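Local atomic coordinates of anaerobically-induced outer membrane porin OprE (Pseudomonas aeruginosa, PDB entry 4FRX), a protein that probably acts as an outer membrane porin, a beta-barrel channel of the OprD family through which small solutes would cross the membrane. Residues D102-L106 with K167-T172; I234-L239 with F288-V292; I303-D309 with F334-R340; N216-F220 with D251-G255. All blocks are in the same frame, centred on the assembly; numbering follows the deposited sequence.

Contact 1 of 4, residues D102-L106 with K167-T172. With C8E ((hydroxyethyloxy)tri(ethyloxy)octane), chain D.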
loop_
_atom_site.group_PDB
_atom_site.type_symbol
_atom_site.label_atom_id
_atom_site.label_comp_id
_atom_site.label_asym_id
_atom_site.label_seq_id
_atom_site.Cartn_x
_atom_site.Cartn_y
_atom_site.Cartn_z
ATOM N N ASP A 102 -4.907 19.440 -15.035
ATOM C CA ASP A 102 -4.792 18.033 -15.378
ATOM C C ASP A 102 -3.355 17.604 -15.211
ATOM O O ASP A 102 -2.446 18.437 -15.223
ATOM C CB ASP A 102 -5.221 17.805 -16.830
ATOM C CG ASP A 102 -4.440 18.664 -17.805
ATOM O OD1 ASP A 102 -4.843 19.825 -18.033
ATOM O OD2 ASP A 102 -3.414 18.183 -18.332
ATOM N N PHE A 103 -3.161 16.302 -15.043
ATOM C CA PHE A 103 -1.825 15.726 -15.020
ATOM C C PHE A 103 -1.826 14.313 -15.586
ATOM O O PHE A 103 -2.832 13.600 -15.506
ATOM C CB PHE A 103 -1.156 15.839 -13.629
ATOM C CG PHE A 103 -1.733 14.936 -12.564
ATOM C CD1 PHE A 103 -3.056 15.050 -12.160
ATOM C CD2 PHE A 103 -0.909 14.031 -11.895
ATOM C CE1 PHE A 103 -3.566 14.230 -11.145
ATOM C CE2 PHE A 103 -1.411 13.210 -10.890
ATOM C CZ PHE A 103 -2.742 13.316 -10.511
ATOM N N ALA A 104 -0.712 13.929 -16.202
ATOM C CA ALA A 104 -0.640 12.640 -16.882
ATOM C C ALA A 104 0.761 12.069 -16.855
ATOM O O ALA A 104 1.749 12.801 -16.782
ATOM C CB ALA A 104 -1.112 12.763 -18.326
ATOM N N SER A 105 0.845 10.751 -16.949
ATOM C CA SER A 105 2.141 10.107 -17.040
ATOM C C SER A 105 2.004 8.831 -17.846
ATOM O O SER A 105 0.904 8.300 -18.017
ATOM C CB SER A 105 2.723 9.831 -15.653
ATOM O OG SER A 105 1.826 9.082 -14.855
ATOM N N LEU A 106 3.126 8.380 -18.378
ATOM C CA LEU A 106 3.185 7.134 -19.126
ATOM C C LEU A 106 4.320 6.303 -18.552
ATOM O O LEU A 106 5.453 6.767 -18.491
ATOM C CB LEU A 106 3.472 7.420 -20.595
ATOM C CG LEU A 106 3.610 6.171 -21.465
ATOM C CD1 LEU A 106 2.311 5.374 -21.440
ATOM C CD2 LEU A 106 3.992 6.555 -22.883
ATOM N N LYS A 167 6.907 7.421 -8.337
ATOM C CA LYS A 167 6.074 8.557 -8.730
ATOM C C LYS A 167 4.829 8.565 -7.850
ATOM O O LYS A 167 4.048 7.619 -7.876
ATOM C CB LYS A 167 5.643 8.410 -10.190
ATOM C CG LYS A 167 4.611 9.448 -10.634
ATOM C CD LYS A 167 3.797 8.929 -11.805
ATOM C CE LYS A 167 2.892 7.773 -11.380
ATOM N NZ LYS A 167 1.790 8.240 -10.499
ATOM N N GLY A 168 4.645 9.635 -7.081
ATOM C CA GLY A 168 3.520 9.736 -6.171
ATOM C C GLY A 168 2.160 9.760 -6.837
ATOM O O GLY A 168 2.040 9.993 -8.041
ATOM N N ARG A 169 1.118 9.531 -6.043
ATOM C CA ARG A 169 -0.242 9.519 -6.572
ATOM C C ARG A 169 -0.649 10.900 -7.103
ATOM O O ARG A 169 -1.488 11.003 -8.003
ATOM C CB ARG A 169 -1.226 9.033 -5.494
ATOM C CG ARG A 169 -1.269 9.924 -4.261
ATOM C CD ARG A 169 -1.840 9.183 -3.061
ATOM N NE ARG A 169 -1.791 10.029 -1.872
ATOM C CZ ARG A 169 -2.269 9.682 -0.687
ATOM N NH1 ARG A 169 -2.798 8.477 -0.517
ATOM N NH2 ARG A 169 -2.182 10.525 0.333
ATOM N N ASN A 170 -0.023 11.949 -6.568
ATOM C CA ASN A 170 -0.350 13.328 -6.914
ATOM C C ASN A 170 0.771 14.004 -7.704
ATOM O O ASN A 170 0.953 15.224 -7.617
ATOM C CB ASN A 170 -0.586 14.132 -5.641
ATOM C CG ASN A 170 0.646 14.156 -4.745
ATOM O OD1 ASN A 170 1.543 13.319 -4.887
ATOM N ND2 ASN A 170 0.694 15.107 -3.821
ATOM N N SER A 171 1.517 13.215 -8.467
ATOM C CA SER A 171 2.690 13.716 -9.178
ATOM C C SER A 171 2.857 13.077 -10.557
ATOM O O SER A 171 2.270 12.030 -10.843
ATOM C CB SER A 171 3.948 13.461 -8.344
ATOM O OG SER A 171 5.113 13.858 -9.046
ATOM N N THR A 172 3.660 13.708 -11.410
ATOM C CA THR A 172 4.047 13.091 -12.683
ATOM C C THR A 172 5.526 12.710 -12.682
ATOM O O THR A 172 6.021 12.136 -13.653
ATOM C CB THR A 172 3.844 14.057 -13.869
ATOM O OG1 THR A 172 4.694 15.197 -13.691
ATOM C CG2 THR A 172 2.390 14.520 -13.961
HETATM C C1 C8E D . -6.178 7.576 -20.948
HETATM C C2 C8E D . -4.741 7.575 -20.435
HETATM C C3 C8E D . -3.996 8.791 -20.972
HETATM C C4 C8E D . -2.580 8.883 -20.424
HETATM C C5 C8E D . -1.877 10.115 -20.987
HETATM C C6 C8E D . -0.357 9.975 -21.033
HETATM C C7 C8E D . 0.228 11.237 -21.659
HETATM C C8 C8E D . 1.729 11.111 -21.885
HETATM O O9 C8E D . 2.421 11.973 -21.012
HETATM O O HOH W 1 0.433 10.281 -12.889
#
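Phe103 of the barrel strand 102-114 sends its ring into the loop 167-172 of this outer membrane beta-barrel, where the chain makes a type I turn from Gly168 to Ser171. The ring meets the loop with its rim: Arg169 O lies near the ring plane, 3.6 Å from Phe103 CZ, and Thr172 CG2 sits near the ring plane too, 3.9 Å from Phe103 CD2. The torsion chi1 of 71° sets CG between the backbone N and carbonyl carbon of Phe103 and aims the ring at the turn, while Phe91, Pro92 and Leu139 pack round it. An aromatic suits this place because its C-H rim can rest on carbonyl oxygens.

Two residues along, Ser105 also faces the loop, and its small hydroxyl lies alongside the Lys167 methylenes, with OG 3.6 Å from CD. Ala104 points the other way, its methyl 3.8 Å from C5 of the bound detergent C8E. Lys167 bends at its last two torsions, curling NZ back to Gly168 O at 3.0 Å, and NZ also bonds Pro140 O. Ser171 N reaches Gly168 O from the opposite face of the carbonyl plane. A water links the segments, lying 2.7 Å from Ser105 OG and donating to Ser171 O at 3.3 Å.

Contact 2 of 4, residues I234-L239 with F288-V292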
loop_
_atom_site.group_PDB
_atom_site.type_symbol
_atom_site.label_atom_id
_atom_site.label_comp_id
_atom_site.label_asym_id
_atom_site.label_seq_id
_atom_site.Cartn_x
_atom_site.Cartn_y
_atom_site.Cartn_z
ATOM N N ILE A 234 -14.816 -24.435 10.126
ATOM C CA ILE A 234 -15.512 -24.806 11.352
ATOM C C ILE A 234 -17.016 -24.754 11.116
ATOM O O ILE A 234 -17.640 -23.693 11.226
ATOM C CB ILE A 234 -15.142 -23.879 12.522
ATOM C CG1 ILE A 234 -13.625 -23.838 12.712
ATOM C CG2 ILE A 234 -15.834 -24.327 13.806
ATOM C CD1 ILE A 234 -13.169 -22.896 13.808
ATOM N N GLY A 235 -17.592 -25.906 10.781
ATOM C CA GLY A 235 -19.001 -25.983 10.449
ATOM C C GLY A 235 -19.294 -25.211 9.179
ATOM O O GLY A 235 -18.618 -25.391 8.168
ATOM N N PRO A 236 -20.303 -24.333 9.227
ATOM C CA PRO A 236 -20.669 -23.550 8.047
ATOM C C PRO A 236 -19.797 -22.304 7.952
ATOM O O PRO A 236 -19.958 -21.511 7.023
ATOM C CB PRO A 236 -22.108 -23.150 8.351
ATOM C CG PRO A 236 -22.106 -22.970 9.855
ATOM C CD PRO A 236 -21.132 -23.991 10.398
ATOM N N GLY A 237 -18.886 -22.136 8.909
ATOM C CA GLY A 237 -18.065 -20.937 8.976
ATOM C C GLY A 237 -16.577 -21.179 8.798
ATOM O O GLY A 237 -16.091 -22.294 8.984
ATOM N N VAL A 238 -15.848 -20.125 8.442
ATOM C CA VAL A 238 -14.406 -20.216 8.245
ATOM C C VAL A 238 -13.684 -19.248 9.180
ATOM O O VAL A 238 -14.059 -18.070 9.257
ATOM C CB VAL A 238 -14.035 -19.862 6.797
ATOM C CG1 VAL A 238 -12.513 -19.753 6.642
ATOM C CG2 VAL A 238 -14.592 -20.902 5.846
ATOM N N LEU A 239 -12.666 -19.740 9.890
ATOM C CA LEU A 239 -11.807 -18.871 10.684
ATOM C C LEU A 239 -10.488 -18.684 9.961
ATOM O O LEU A 239 -9.821 -19.654 9.613
ATOM C CB LEU A 239 -11.563 -19.447 12.083
ATOM C CG LEU A 239 -10.562 -18.667 12.953
ATOM C CD1 LEU A 239 -11.169 -17.385 13.467
ATOM C CD2 LEU A 239 -10.026 -19.523 14.108
ATOM N N PHE A 288 -7.708 -12.297 13.550
ATOM C CA PHE A 288 -8.542 -13.469 13.389
ATOM C C PHE A 288 -9.886 -13.003 12.888
ATOM O O PHE A 288 -10.477 -12.088 13.452
ATOM C CB PHE A 288 -8.711 -14.205 14.723
ATOM C CG PHE A 288 -7.417 -14.581 15.366
ATOM C CD1 PHE A 288 -6.768 -13.696 16.211
ATOM C CD2 PHE A 288 -6.834 -15.808 15.110
ATOM C CE1 PHE A 288 -5.562 -14.029 16.803
ATOM C CE2 PHE A 288 -5.624 -16.154 15.702
ATOM C CZ PHE A 288 -4.983 -15.257 16.545
ATOM N N THR A 289 -10.368 -13.637 11.826
ATOM C CA THR A 289 -11.622 -13.232 11.218
ATOM C C THR A 289 -12.478 -14.478 11.043
ATOM O O THR A 289 -12.041 -15.445 10.423
ATOM C CB THR A 289 -11.362 -12.606 9.848
ATOM O OG1 THR A 289 -10.383 -11.579 9.990
ATOM C CG2 THR A 289 -12.636 -12.021 9.271
ATOM N N TYR A 290 -13.679 -14.455 11.614
ATOM C CA TYR A 290 -14.622 -15.552 11.448
ATOM C C TYR A 290 -15.776 -15.101 10.561
ATOM O O TYR A 290 -16.385 -14.053 10.794
ATOM C CB TYR A 290 -15.151 -16.044 12.787
ATOM C CG TYR A 290 -16.044 -17.252 12.629
ATOM C CD1 TYR A 290 -15.520 -18.471 12.224
ATOM C CD2 TYR A 290 -17.411 -17.173 12.872
ATOM C CE1 TYR A 290 -16.334 -19.589 12.072
ATOM C CE2 TYR A 290 -18.230 -18.284 12.726
ATOM C CZ TYR A 290 -17.684 -19.486 12.326
ATOM O OH TYR A 290 -18.488 -20.595 12.180
ATOM N N THR A 291 -16.051 -15.897 9.534
ATOM C CA THR A 291 -17.011 -15.537 8.508
ATOM C C THR A 291 -18.068 -16.625 8.370
ATOM O O THR A 291 -17.746 -17.783 8.107
ATOM C CB THR A 291 -16.315 -15.342 7.147
ATOM O OG1 THR A 291 -15.428 -14.215 7.220
ATOM C CG2 THR A 291 -17.343 -15.110 6.045
ATOM N N VAL A 292 -19.326 -16.252 8.562
ATOM C CA VAL A 292 -20.415 -17.204 8.394
ATOM C C VAL A 292 -21.675 -16.475 7.935
ATOM O O VAL A 292 -21.973 -15.377 8.407
ATOM C CB VAL A 292 -20.674 -18.016 9.700
ATOM C CG1 VAL A 292 -21.050 -17.095 10.854
ATOM C CG2 VAL A 292 -21.745 -19.083 9.484
#
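Strands 237-239 and 288-292 run antiparallel, their axes approaching to 4.7 Å with their directions at 171°, and Val238 and Thr291 form a hydrogen-bonded pair: Val238 N to Thr291 O and Thr291 N to Val238 O are both 3.0 Å. At the adjoining non-hydrogen-bonded pair, Leu239 CA and Tyr290 CA come to 4.4 Å, and Leu239 CA makes a CH...O contact with Thr289 O.

The Tyr290 side chain carries much of the contact. With CG anti to the backbone N (chi1 -175°), it runs along the partner strand toward the turn, passing Val238 O and then Gly237. Its OH ends 3.2 Å from Gly237 CA, an approach that a residue without a side chain permits, and gives a weak hydrogen bond to Ile234 O, which lies near the ring plane at 3.4 Å. The same carbonyl accepts the closing bond of the type II' turn from Gly237 N. Gly235 supplies the positive phi that this turn needs at its second position, and Pro236 follows at the third.

Apolar groups fill in on either side of the tyrosine in sequence. Pro236 and Val292 lie side by side, CG to CG2 3.9 Å, and Leu239 CD1 rests against Phe288 CB at 4.2 Å. Beta-branched and aromatic residues such as Val238, Thr291 and Tyr290 favour extended chains. A tight hairpin turn joining strands 221-234 and 237-250, flanked by the next strand, is characteristic of the short-turn end of a porin barrel.

Contact 3 of 4, residues I303-D309 with F334-R340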
loop_
_atom_site.group_PDB
_atom_site.type_symbol
_atom_site.label_atom_id
_atom_site.label_comp_id
_atom_site.label_asym_id
_atom_site.label_seq_id
_atom_site.Cartn_x
_atom_site.Cartn_y
_atom_site.Cartn_z
ATOM N N ILE A 303 1.655 -5.200 18.140
ATOM C CA ILE A 303 2.591 -4.644 19.097
ATOM C C ILE A 303 3.836 -4.131 18.374
ATOM O O ILE A 303 4.472 -4.880 17.641
ATOM C CB ILE A 303 3.016 -5.724 20.110
ATOM C CG1 ILE A 303 1.788 -6.231 20.875
ATOM C CG2 ILE A 303 4.115 -5.192 21.046
ATOM C CD1 ILE A 303 2.077 -7.456 21.728
ATOM N N LEU A 304 4.180 -2.859 18.586
ATOM C CA LEU A 304 5.419 -2.290 18.062
ATOM C C LEU A 304 6.376 -2.035 19.200
ATOM O O LEU A 304 6.038 -1.315 20.136
ATOM C CB LEU A 304 5.160 -0.939 17.398
ATOM C CG LEU A 304 4.114 -0.909 16.295
ATOM C CD1 LEU A 304 4.263 0.389 15.493
ATOM C CD2 LEU A 304 4.277 -2.108 15.409
ATOM N N ASN A 305 7.576 -2.594 19.110
ATOM C CA ASN A 305 8.619 -2.346 20.119
ATOM C C ASN A 305 9.850 -1.771 19.446
ATOM O O ASN A 305 10.053 -1.969 18.239
ATOM C CB ASN A 305 8.988 -3.645 20.843
ATOM C CG ASN A 305 7.922 -4.091 21.829
ATOM O OD1 ASN A 305 7.277 -3.267 22.473
ATOM N ND2 ASN A 305 7.755 -5.397 21.972
ATOM N N GLY A 306 10.671 -1.057 20.214
ATOM C CA GLY A 306 11.842 -0.385 19.664
ATOM C C GLY A 306 11.653 1.128 19.632
ATOM O O GLY A 306 10.533 1.633 19.789
ATOM N N ASP A 307 12.740 1.853 19.399
ATOM C CA ASP A 307 12.711 3.310 19.407
ATOM C C ASP A 307 12.193 3.969 18.129
ATOM O O ASP A 307 11.870 5.149 18.142
ATOM C CB ASP A 307 14.112 3.871 19.658
ATOM C CG ASP A 307 14.634 3.555 21.034
ATOM O OD1 ASP A 307 13.811 3.276 21.937
ATOM O OD2 ASP A 307 15.873 3.592 21.206
ATOM N N SER A 308 12.158 3.247 17.014
ATOM C CA SER A 308 11.733 3.894 15.768
ATOM C C SER A 308 10.319 3.482 15.403
ATOM O O SER A 308 9.841 2.419 15.828
ATOM C CB SER A 308 12.683 3.562 14.616
ATOM O OG SER A 308 12.306 2.342 13.987
ATOM N N ASP A 309 9.647 4.339 14.640
ATOM C CA ASP A 309 8.398 3.962 13.983
ATOM C C ASP A 309 8.657 2.771 13.079
ATOM O O ASP A 309 9.800 2.434 12.751
ATOM C CB ASP A 309 7.855 5.098 13.111
ATOM C CG ASP A 309 7.459 6.337 13.906
ATOM O OD1 ASP A 309 7.511 6.349 15.162
ATOM O OD2 ASP A 309 7.082 7.315 13.240
ATOM N N PHE A 334 -1.210 3.643 12.678
ATOM C CA PHE A 334 -0.862 3.146 14.023
ATOM C C PHE A 334 0.543 2.536 14.057
ATOM O O PHE A 334 0.765 1.485 14.644
ATOM C CB PHE A 334 -1.925 2.145 14.511
ATOM C CG PHE A 334 -3.288 2.751 14.627
ATOM C CD1 PHE A 334 -4.027 3.046 13.482
ATOM C CD2 PHE A 334 -3.813 3.070 15.864
ATOM C CE1 PHE A 334 -5.278 3.643 13.570
ATOM C CE2 PHE A 334 -5.065 3.660 15.968
ATOM C CZ PHE A 334 -5.800 3.953 14.818
ATOM N N GLN A 335 1.483 3.242 13.444
ATOM C CA GLN A 335 2.791 2.701 13.137
ATOM C C GLN A 335 3.886 3.333 13.982
ATOM O O GLN A 335 5.068 3.120 13.731
ATOM C CB GLN A 335 3.076 2.888 11.640
ATOM C CG GLN A 335 3.664 4.240 11.230
ATOM C CD GLN A 335 2.776 5.440 11.558
ATOM O OE1 GLN A 335 1.596 5.298 11.895
ATOM N NE2 GLN A 335 3.354 6.640 11.461
ATOM N N ARG A 336 3.485 4.083 15.007
ATOM C CA ARG A 336 4.417 4.896 15.783
ATOM C C ARG A 336 5.171 4.078 16.817
ATOM O O ARG A 336 4.647 3.106 17.346
ATOM C CB ARG A 336 3.668 6.022 16.501
ATOM C CG ARG A 336 2.767 6.863 15.585
ATOM C CD ARG A 336 1.918 7.801 16.435
ATOM N NE ARG A 336 0.665 8.174 15.783
ATOM C CZ ARG A 336 0.518 9.231 14.988
ATOM N NH1 ARG A 336 1.551 10.027 14.738
ATOM N NH2 ARG A 336 -0.663 9.491 14.443
ATOM N N ALA A 337 6.401 4.488 17.106
ATOM C CA ALA A 337 7.234 3.827 18.116
ATOM C C ALA A 337 6.505 3.551 19.428
ATOM O O ALA A 337 5.963 4.466 20.041
ATOM C CB ALA A 337 8.482 4.665 18.400
ATOM N N GLY A 338 6.498 2.280 19.841
ATOM C CA GLY A 338 5.915 1.874 21.106
ATOM C C GLY A 338 4.453 1.480 21.057
ATOM O O GLY A 338 3.947 0.860 21.981
ATOM N N GLU A 339 3.776 1.800 19.965
ATOM C CA GLU A 339 2.319 1.730 19.941
ATOM C C GLU A 339 1.777 0.286 19.932
ATOM O O GLU A 339 2.193 -0.539 19.127
ATOM C CB GLU A 339 1.797 2.510 18.733
ATOM C CG GLU A 339 0.296 2.760 18.739
ATOM C CD GLU A 339 -0.137 3.747 17.665
ATOM O OE1 GLU A 339 0.683 4.104 16.777
ATOM O OE2 GLU A 339 -1.312 4.179 17.715
ATOM N N ARG A 340 0.850 -0.001 20.842
ATOM C CA ARG A 340 0.101 -1.247 20.808
ATOM C C ARG A 340 -1.298 -0.900 20.361
ATOM O O ARG A 340 -1.871 0.057 20.857
ATOM C CB ARG A 340 0.019 -1.871 22.206
ATOM C CG ARG A 340 1.313 -2.458 22.728
ATOM C CD ARG A 340 2.056 -1.524 23.668
ATOM N NE ARG A 340 3.164 -2.247 24.296
ATOM C CZ ARG A 340 4.328 -2.470 23.697
ATOM N NH1 ARG A 340 5.273 -3.156 24.319
ATOM N NH2 ARG A 340 4.543 -2.009 22.465
HETATM O O HOH W 2 8.464 0.617 18.194
HETATM O O HOH W 3 6.188 6.824 10.573
#
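Arg340 and Asn305 carry the polar end of this contact, where strand 295-305 leaves the barrel wall and the loop before strand 340-349 returns to it. Both terminal nitrogens grip one oxygen: Arg340 NH1 reaches Asn305 OD1 at 2.7 Å, on a lone pair, while Arg340 NH2 meets that oxygen at 3.0 Å from above the amide plane. The oxygen lies in the guanidinium plane, although the two flat groups are turned 59° apart. A bend at chi2 (98°) brings the guanidinium back across the segment, and NH2 adds a weak bond to Leu304 O.

Other hydrogen bonds involve the backbone or water. Leu304 N donates to Glu339 O, and Ala337 N binds Asp309 OD1 at 2.9 Å from above the carboxylate plane. Water bridges Gly306 O to Gly338 N, and a second water joins Asp309 OD2 to Gln335 NE2.

Apolar groups pack beside these bonds. Ile303 CG2 lies over one face of the Arg340 guanidinium, toward its rim, 3.5 Å from Arg340 NH2. Leu304 sets CD1 against the chain entering the type II turn 336-339, 3.3 Å from Arg336 O, and the Ala337 methyl lies 3.4 Å from Asp307 O. Gly338, third in that turn, takes the positive phi expected there.

The chemistry implies a loop folded back on its strand by polar bonds together with the packing of Leu304 and Ala337: Asn305 probably restrains the guanidinium's rotation, and Asp309 OD1 probably steadies the turn by accepting from Ala337 N.

Contact 4 of 4, residues N216-F220 with D251-G255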
loop_
_atom_site.group_PDB
_atom_site.type_symbol
_atom_site.label_atom_id
_atom_site.label_comp_id
_atom_site.label_asym_id
_atom_site.label_seq_id
_atom_site.Cartn_x
_atom_site.Cartn_y
_atom_site.Cartn_z
ATOM N N ASN A 216 15.366 -3.856 1.837
ATOM C CA ASN A 216 16.539 -3.070 2.205
ATOM C C ASN A 216 16.589 -1.725 1.478
ATOM O O ASN A 216 16.976 -1.666 0.321
ATOM C CB ASN A 216 17.809 -3.886 1.896
ATOM C CG ASN A 216 19.098 -3.107 2.133
ATOM O OD1 ASN A 216 20.103 -3.359 1.468
ATOM N ND2 ASN A 216 19.077 -2.168 3.076
ATOM N N LEU A 217 16.202 -0.645 2.153
ATOM C CA LEU A 217 16.413 0.681 1.594
ATOM C C LEU A 217 17.825 1.098 1.933
ATOM O O LEU A 217 18.164 1.298 3.109
ATOM C CB LEU A 217 15.424 1.705 2.148
ATOM C CG LEU A 217 15.591 3.094 1.515
ATOM C CD1 LEU A 217 15.391 3.061 -0.002
ATOM C CD2 LEU A 217 14.641 4.118 2.167
ATOM N N ASP A 218 18.661 1.212 0.909
ATOM C CA ASP A 218 20.063 1.526 1.143
ATOM C C ASP A 218 20.254 2.822 1.937
ATOM O O ASP A 218 19.639 3.848 1.625
ATOM C CB ASP A 218 20.839 1.563 -0.171
ATOM C CG ASP A 218 22.341 1.585 0.051
ATOM O OD1 ASP A 218 22.887 0.554 0.505
ATOM O OD2 ASP A 218 22.968 2.638 -0.206
ATOM N N ASP A 219 21.097 2.732 2.973
ATOM C CA ASP A 219 21.437 3.821 3.900
ATOM C C ASP A 219 20.369 4.133 4.931
ATOM O O ASP A 219 20.531 5.051 5.736
ATOM C CB ASP A 219 21.859 5.094 3.166
ATOM C CG ASP A 219 23.281 5.010 2.659
ATOM O OD1 ASP A 219 24.113 4.418 3.379
ATOM O OD2 ASP A 219 23.558 5.521 1.549
ATOM N N PHE A 220 19.295 3.354 4.917
ATOM C CA PHE A 220 18.199 3.560 5.851
ATOM C C PHE A 220 17.890 2.317 6.672
ATOM O O PHE A 220 18.020 2.349 7.896
ATOM C CB PHE A 220 16.934 4.056 5.144
ATOM C CG PHE A 220 16.974 5.524 4.791
ATOM C CD1 PHE A 220 16.672 6.486 5.747
ATOM C CD2 PHE A 220 17.327 5.931 3.513
ATOM C CE1 PHE A 220 16.710 7.852 5.431
ATOM C CE2 PHE A 220 17.375 7.280 3.181
ATOM C CZ PHE A 220 17.048 8.246 4.139
ATOM N N ASP A 251 20.623 0.401 8.394
ATOM C CA ASP A 251 21.531 0.030 7.316
ATOM C C ASP A 251 22.334 1.262 6.941
ATOM O O ASP A 251 21.802 2.371 6.944
ATOM C CB ASP A 251 20.751 -0.459 6.090
ATOM C CG ASP A 251 21.660 -0.763 4.899
ATOM O OD1 ASP A 251 22.163 -1.902 4.817
ATOM O OD2 ASP A 251 21.883 0.131 4.050
ATOM N N GLY A 252 23.616 1.076 6.643
ATOM C CA GLY A 252 24.447 2.164 6.148
ATOM C C GLY A 252 24.445 3.417 7.012
ATOM O O GLY A 252 24.690 3.345 8.211
ATOM N N LYS A 253 24.146 4.558 6.394
ATOM C CA LYS A 253 24.226 5.861 7.059
ATOM C C LYS A 253 23.365 5.967 8.314
ATOM O O LYS A 253 23.791 6.509 9.335
ATOM C CB LYS A 253 23.879 6.975 6.077
ATOM C CG LYS A 253 24.899 7.111 4.945
ATOM C CD LYS A 253 24.604 8.313 4.070
ATOM C CE LYS A 253 25.657 8.507 2.984
ATOM N NZ LYS A 253 27.033 8.534 3.548
ATOM N N ASN A 254 22.152 5.436 8.242
ATOM C CA ASN A 254 21.266 5.448 9.392
ATOM C C ASN A 254 21.861 4.697 10.591
ATOM O O ASN A 254 21.559 5.007 11.747
ATOM C CB ASN A 254 19.909 4.865 9.004
ATOM C CG ASN A 254 18.954 4.801 10.165
ATOM O OD1 ASN A 254 18.775 3.751 10.785
ATOM N ND2 ASN A 254 18.347 5.937 10.487
ATOM N N GLY A 255 22.724 3.718 10.314
ATOM C CA GLY A 255 23.351 2.925 11.363
ATOM C C GLY A 255 24.617 3.555 11.947
ATOM O O GLY A 255 25.296 2.957 12.776
HETATM O O HOH W 4 24.101 0.414 2.918
#
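Asp251 OD2 is held by two donors: a water at 2.5 Å, which also donates to Asp218 OD1, and the backbone N of Asp219 at 2.9 Å. The amide uses the anti lone pair of this oxygen, and the bond is fairly straight, at 157°. With CG anti to its own backbone N (chi1 176°), Asp251 extends its carboxylate toward the 216-220 turn. The oxygens Asp218 OD1 and Asp251 OD2 are only 3.7 Å apart, and the shared water probably eases the repulsion between their charges.

Asp219 returns the grip. Asp219 OD1 accepts from Lys253 N at 3.0 Å, on the anti side and 30° out of the carboxylate plane, while the carboxylate also leans on the lysine methylenes, with Lys253 CG 3.2 Å from Asp219 OD1. The carbonyl of Asp219 takes Asn254 N at 3.0 Å, from above its plane. Gly252 suits its place, having a positive phi and a CA close beside Asp219 OD1.

Asn216 crosses Asp251 at about a right angle, its ND2 3.5 Å from Asp251 CG but hydrogen-bonded to Tyr221 O. Phe220 turns away and meets the ring of Tyr264. The 216-220 segment thus links strands 208-217 and 221-234, while 251-255 leaves strand 237-250 and enters a short 3-10 segment at 253-255, ahead of helix 257-261; Asn254 ties that segment to Tyr264 and Val279, ahead of strand 280-292.

All four contacts belong to one barrel, yet they differ with position. Contact 2 is a surface contact near one end, built on regular strand pairing around a tight hairpin, and mostly apolar in its side chains. Contacts 1, 3 and 4 are partly buried; contacts 1 and 3 join strand ends to loops, and contact 4 joins two loops that follow strands. Contact 1 relies on an aromatic edge and a water, without a direct hydrogen bond between its segments, whereas contacts 3 and 4 both have a carboxylate that accepts from a backbone amide; contact 3 adds an arginine-asparagine grip, contact 4 a cluster of aspartates. Strands 280-292 and 295-305, neighbours in the wall, connect contacts 2 and 3.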